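PDB 5IK2: ATP synthase epsilon chain from Caldalkalibacillus thermarum TA2.A1, which probably takes part in making ATP from ADP with a proton gradient, as a subunit of the F1 sector that can itself bind ATP. Local coordinates for residues T47-I52 and L128-S133; A79-L84 and L121-V126. The protein carries 2 engineered substitutions. All coordinates share one frame; numbering follows the deposited sequence.

In the fold
Helix 114-133 lies against the N-terminal beta-sandwich of the epsilon chain, and both contacts are places where it does so. Contacts 1 and 2 both reach the same sheet, with their centres about 8 Å apart. Along the chain, contact 2 (79-84 with 121-126) is nested inside the loop closed by contact 1 (47-52 with 128-133). The two also touch each other, since Thr47 packs on Glu122, Arg123 and Val126. Contact 1 is largely van der Waals packing round Pro49, near the helix end; contact 2, about two turns earlier on the helix, contributes residues to the ATP site.

Contact 1 of 2, residues T47-I52 and L128-S133; sequences TAPVRI and LQVANS
Val130 packs on Pro49 through its side chain while its carbonyl O accepts a hydrogen bond of 2.7 Å from Ser133 OG. That donor lies 34° out of the carbonyl plane, with a C=O...donor angle of 128°, as the hydroxyl reaches back to a carbonyl three residues earlier. This bond lies within 128-133; what crosses to strand 48-54 is van der Waals packing, centred on the proline ring. Val130 has CG1 anti to the backbone N (chi1 176°), an arrangement that turns CG2 to the strand, where it meets Pro49 CB at 3.9 Å. Proline ring and valine pass side by side, running opposite ways. Gln129 crosses the ring at about a right angle, and its extended chain carries OE1 to within 3.7 Å of Pro49 CG, a touch between an amide oxygen and ring carbons.

Strand alternation explains why the proline alone is engaged: Ala48 and Val50 point away from the helix and are buried, whereas Pro49 points to it. Arg26 of strand 19-26 also touches the ring, and Pro85 and Ile88 pack on Val130. This is the helix-on-sheet packing of an epsilon subunit whose C-terminal helices are folded down against its beta-sandwich.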
loop_
_atom_site.group_PDB
_atom_site.type_symbol
_atom_site.label_atom_id
_atom_site.label_comp_id
_atom_site.label_asym_id
_atom_site.label_seq_id
_atom_site.Cartn_x
_atom_site.Cartn_y
_atom_site.Cartn_z
ATOM N N THR H 47 -53.296 -42.047 15.648
ATOM C CA THR H 47 -52.208 -41.915 14.687
ATOM C C THR H 47 -52.393 -43.005 13.633
ATOM O O THR H 47 -52.175 -44.187 13.907
ATOM C CB THR H 47 -50.828 -42.024 15.367
ATOM O OG1 THR H 47 -50.661 -40.927 16.272
ATOM C CG2 THR H 47 -49.694 -42.000 14.342
ATOM N N ALA H 48 -52.829 -42.592 12.443
ATOM C CA ALA H 48 -53.191 -43.514 11.367
ATOM C C ALA H 48 -53.273 -42.783 10.019
ATOM O O ALA H 48 -53.249 -41.548 9.987
ATOM C CB ALA H 48 -54.521 -44.181 11.690
ATOM N N PRO H 49 -53.352 -43.538 8.900
ATOM C CA PRO H 49 -53.571 -42.885 7.604
ATOM C C PRO H 49 -54.986 -42.322 7.457
ATOM O O PRO H 49 -55.949 -42.982 7.848
ATOM C CB PRO H 49 -53.343 -44.016 6.588
ATOM C CG PRO H 49 -52.610 -45.078 7.329
ATOM C CD PRO H 49 -53.092 -44.979 8.741
ATOM N N VAL H 50 -55.094 -41.110 6.911
ATOM C CA VAL H 50 -56.380 -40.514 6.539
ATOM C C VAL H 50 -56.562 -40.712 5.036
ATOM O O VAL H 50 -55.777 -40.188 4.244
ATOM C CB VAL H 50 -56.440 -39.008 6.883
ATOM C CG1 VAL H 50 -57.766 -38.396 6.433
ATOM C CG2 VAL H 50 -56.230 -38.792 8.378
ATOM N N ARG H 51 -57.589 -41.469 4.654
ATOM C CA ARG H 51 -57.841 -41.814 3.252
ATOM C C ARG H 51 -58.950 -40.933 2.672
ATOM O O ARG H 51 -60.068 -40.911 3.194
ATOM C CB ARG H 51 -58.189 -43.303 3.136
ATOM C CG ARG H 51 -58.634 -43.767 1.752
ATOM C CD ARG H 51 -58.311 -45.235 1.499
ATOM N NE ARG H 51 -58.477 -46.077 2.688
ATOM C CZ ARG H 51 -59.635 -46.548 3.159
ATOM N NH1 ARG H 51 -60.795 -46.279 2.557
ATOM N NH2 ARG H 51 -59.634 -47.302 4.258
ATOM N N ILE H 52 -58.619 -40.206 1.601
ATOM C CA ILE H 52 -59.554 -39.318 0.906
ATOM C C ILE H 52 -59.842 -39.888 -0.482
ATOM O O ILE H 52 -58.921 -40.048 -1.284
ATOM C CB ILE H 52 -58.983 -37.887 0.750
ATOM C CG1 ILE H 52 -58.587 -37.311 2.115
ATOM C CG2 ILE H 52 -59.999 -36.973 0.067
ATOM C CD1 ILE H 52 -57.867 -35.982 2.039
ATOM N N LEU H 128 -44.424 -44.922 7.215
ATOM C CA LEU H 128 -43.978 -46.019 6.347
ATOM C C LEU H 128 -45.125 -46.648 5.547
ATOM O O LEU H 128 -44.945 -46.979 4.376
ATOM C CB LEU H 128 -43.247 -47.093 7.164
ATOM C CG LEU H 128 -41.919 -46.639 7.787
ATOM C CD1 LEU H 128 -41.523 -47.535 8.952
ATOM C CD2 LEU H 128 -40.807 -46.585 6.747
ATOM N N GLN H 129 -46.289 -46.814 6.182
ATOM C CA GLN H 129 -47.497 -47.323 5.503
ATOM C C GLN H 129 -47.925 -46.448 4.319
ATOM O O GLN H 129 -48.230 -46.961 3.240
ATOM C CB GLN H 129 -48.677 -47.433 6.481
ATOM C CG GLN H 129 -48.613 -48.605 7.448
ATOM C CD GLN H 129 -49.744 -48.583 8.468
ATOM O OE1 GLN H 129 -50.886 -48.250 8.143
ATOM N NE2 GLN H 129 -49.430 -48.943 9.710
ATOM N N VAL H 130 -47.948 -45.135 4.539
ATOM C CA VAL H 130 -48.356 -44.167 3.513
ATOM C C VAL H 130 -47.283 -44.015 2.422
ATOM O O VAL H 130 -47.614 -43.737 1.268
ATOM C CB VAL H 130 -48.733 -42.802 4.145
ATOM C CG1 VAL H 130 -49.054 -41.756 3.082
ATOM C CG2 VAL H 130 -49.930 -42.973 5.076
ATOM N N ALA H 131 -46.013 -44.206 2.782
ATOM C CA ALA H 131 -44.910 -44.201 1.808
ATOM C C ALA H 131 -44.938 -45.415 0.866
ATOM O O ALA H 131 -44.622 -45.279 -0.318
ATOM C CB ALA H 131 -43.569 -44.120 2.521
ATOM N N ASN H 132 -45.306 -46.587 1.390
ATOM C CA ASN H 132 -45.407 -47.820 0.585
ATOM C C ASN H 132 -46.569 -47.825 -0.419
ATOM O O ASN H 132 -46.515 -48.558 -1.410
ATOM C CB ASN H 132 -45.523 -49.066 1.483
ATOM C CG ASN H 132 -44.254 -49.354 2.274
ATOM O OD1 ASN H 132 -44.321 -49.758 3.436
ATOM N ND2 ASN H 132 -43.095 -49.166 1.648
ATOM N N SER H 133 -47.615 -47.036 -0.160
ATOM C CA SER H 133 -48.767 -46.936 -1.073
ATOM C C SER H 133 -48.409 -46.289 -2.421
ATOM O O SER H 133 -49.027 -46.607 -3.443
ATOM C CB SER H 133 -49.922 -46.172 -0.412
ATOM O OG SER H 133 -49.584 -44.816 -0.174
#

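Contact 2 of 2, residues A79-L84 and L121-V126; sequences ADTAEL and LERAEV
Thr81 and Arg123 meet at about a right angle, the threonine hydroxyl lying beside the outer part of the arginine chain. Thr81 OG1 comes within 4.0 Å of Arg123 NE, and the aliphatic CD is almost as near. The hydroxyl stands oblique to the guanidinium, at a distance that makes this packing and not a bond. Arg123 gets there with CG anti to the backbone N (chi1 -175°) and a bend at chi3 (-66°), which swings the guanidinium past the threonine and toward Asp80. Asp80 OD2 and Arg123 NH2, 4.3 Å apart, are opposite charges too distant for a salt bridge, though their attraction may still be felt.

Opposite Ser64 the chain places two residues, Asp80 and Thr81, a classic beta bulge, at the corner where it passes from strand 74-79 to strand 81-83. Ser64 is the second-shell residue that ties the pair together: its OG is hydrogen-bonded to Thr81 OG1 and also has a weak bond with Arg123 NE. Asp80 OD2 finds its stronger partner in a polar side chain of another protein chain; polar side chains of that chain also pack on Thr81 and Arg123.

Thr81, Glu83 and Arg123 all belong to the ATP site seen in this protein, as do Arg127 and Arg99, although the nucleotide is not bound to this chain. Glu83 points to the helix and forms a salt bridge with Arg127, whose side chain is about 4 Å from that of Thr81. Farther out, the side chain of Arg99, on helix 90-104, lies about 9 Å from that of Arg123.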
loop_
_atom_site.group_PDB
_atom_site.type_symbol
_atom_site.label_atom_id
_atom_site.label_comp_id
_atom_site.label_asym_id
_atom_site.label_seq_id
_atom_site.Cartn_x
_atom_site.Cartn_y
_atom_site.Cartn_z
ATOM N N ALA H 79 -53.535 -31.383 12.945
ATOM C CA ALA H 79 -52.639 -32.419 13.485
ATOM C C ALA H 79 -51.202 -31.937 13.657
ATOM O O ALA H 79 -50.787 -30.977 13.016
ATOM C CB ALA H 79 -52.669 -33.646 12.588
ATOM N N ASP H 80 -50.452 -32.623 14.520
ATOM C CA ASP H 80 -49.036 -32.307 14.770
ATOM C C ASP H 80 -48.223 -32.446 13.489
ATOM O O ASP H 80 -47.462 -31.549 13.127
ATOM C CB ASP H 80 -48.429 -33.237 15.833
ATOM C CG ASP H 80 -49.040 -33.052 17.216
ATOM O OD1 ASP H 80 -49.801 -32.087 17.440
ATOM O OD2 ASP H 80 -48.746 -33.890 18.093
ATOM N N THR H 81 -48.392 -33.584 12.819
ATOM C CA THR H 81 -47.749 -33.849 11.539
ATOM C C THR H 81 -48.748 -34.446 10.550
ATOM O O THR H 81 -49.625 -35.225 10.932
ATOM C CB THR H 81 -46.557 -34.810 11.697
ATOM O OG1 THR H 81 -46.986 -36.003 12.361
ATOM C CG2 THR H 81 -45.451 -34.160 12.506
ATOM N N ALA H 82 -48.605 -34.058 9.285
ATOM C CA ALA H 82 -49.405 -34.594 8.183
ATOM C C ALA H 82 -48.559 -34.575 6.910
ATOM O O ALA H 82 -48.042 -33.522 6.534
ATOM C CB ALA H 82 -50.675 -33.780 8.003
ATOM N N GLU H 83 -48.398 -35.733 6.269
ATOM C CA GLU H 83 -47.605 -35.836 5.041
ATOM C C GLU H 83 -48.279 -36.708 3.990
ATOM O O GLU H 83 -48.806 -37.777 4.304
ATOM C CB GLU H 83 -46.212 -36.409 5.329
ATOM C CG GLU H 83 -45.337 -35.570 6.256
ATOM C CD GLU H 83 -45.362 -36.001 7.716
ATOM O OE1 GLU H 83 -45.900 -37.081 8.043
ATOM O OE2 GLU H 83 -44.817 -35.249 8.551
ATOM N N LEU H 84 -48.237 -36.243 2.740
ATOM C CA LEU H 84 -48.568 -37.061 1.569
ATOM C C LEU H 84 -47.404 -38.035 1.326
ATOM O O LEU H 84 -46.306 -37.806 1.838
ATOM C CB LEU H 84 -48.764 -36.166 0.339
ATOM C CG LEU H 84 -49.880 -35.117 0.395
ATOM C CD1 LEU H 84 -49.631 -34.017 -0.626
ATOM C CD2 LEU H 84 -51.241 -35.760 0.175
ATOM N N LEU H 121 -43.325 -44.117 17.892
ATOM C CA LEU H 121 -43.313 -45.361 17.109
ATOM C C LEU H 121 -44.499 -45.428 16.139
ATOM O O LEU H 121 -44.335 -45.829 14.985
ATOM C CB LEU H 121 -43.325 -46.586 18.039
ATOM C CG LEU H 121 -43.404 -47.984 17.412
ATOM C CD1 LEU H 121 -42.269 -48.212 16.425
ATOM C CD2 LEU H 121 -43.395 -49.049 18.499
ATOM N N GLU H 122 -45.683 -45.047 16.619
ATOM C CA GLU H 122 -46.890 -44.989 15.782
ATOM C C GLU H 122 -46.776 -43.967 14.647
ATOM O O GLU H 122 -47.267 -44.212 13.543
ATOM C CB GLU H 122 -48.129 -44.684 16.634
ATOM C CG GLU H 122 -48.601 -45.867 17.465
ATOM C CD GLU H 122 -49.663 -45.504 18.489
ATOM O OE1 GLU H 122 -50.207 -44.380 18.440
ATOM O OE2 GLU H 122 -49.962 -46.360 19.346
ATOM N N ARG H 123 -46.140 -42.829 14.929
ATOM C CA ARG H 123 -45.849 -41.811 13.911
ATOM C C ARG H 123 -44.950 -42.365 12.806
ATOM O O ARG H 123 -45.180 -42.097 11.626
ATOM C CB ARG H 123 -45.183 -40.588 14.553
ATOM C CG ARG H 123 -44.935 -39.419 13.611
ATOM C CD ARG H 123 -44.141 -38.317 14.295
ATOM N NE ARG H 123 -44.892 -37.679 15.377
ATOM C CZ ARG H 123 -44.426 -36.702 16.159
ATOM N NH1 ARG H 123 -43.191 -36.223 15.998
ATOM N NH2 ARG H 123 -45.203 -36.193 17.113
ATOM N N ALA H 124 -43.934 -43.132 13.200
ATOM C CA ALA H 124 -42.977 -43.720 12.259
ATOM C C ALA H 124 -43.601 -44.798 11.375
ATOM O O ALA H 124 -43.381 -44.800 10.163
ATOM C CB ALA H 124 -41.781 -44.288 13.009
ATOM N N GLU H 125 -44.366 -45.706 11.979
ATOM C CA GLU H 125 -45.000 -46.813 11.242
ATOM C C GLU H 125 -46.080 -46.338 10.261
ATOM O O GLU H 125 -46.194 -46.881 9.159
ATOM C CB GLU H 125 -45.572 -47.861 12.205
ATOM C CG GLU H 125 -44.498 -48.655 12.936
ATOM C CD GLU H 125 -45.057 -49.755 13.824
ATOM O OE1 GLU H 125 -46.074 -49.522 14.515
ATOM O OE2 GLU H 125 -44.465 -50.855 13.841
ATOM N N VAL H 126 -46.858 -45.333 10.661
ATOM C CA VAL H 126 -47.876 -44.735 9.785
ATOM C C VAL H 126 -47.234 -44.002 8.599
ATOM O O VAL H 126 -47.761 -44.054 7.487
ATOM C CB VAL H 126 -48.829 -43.805 10.579
ATOM C CG1 VAL H 126 -49.707 -42.962 9.661
ATOM C CG2 VAL H 126 -49.705 -44.635 11.507
#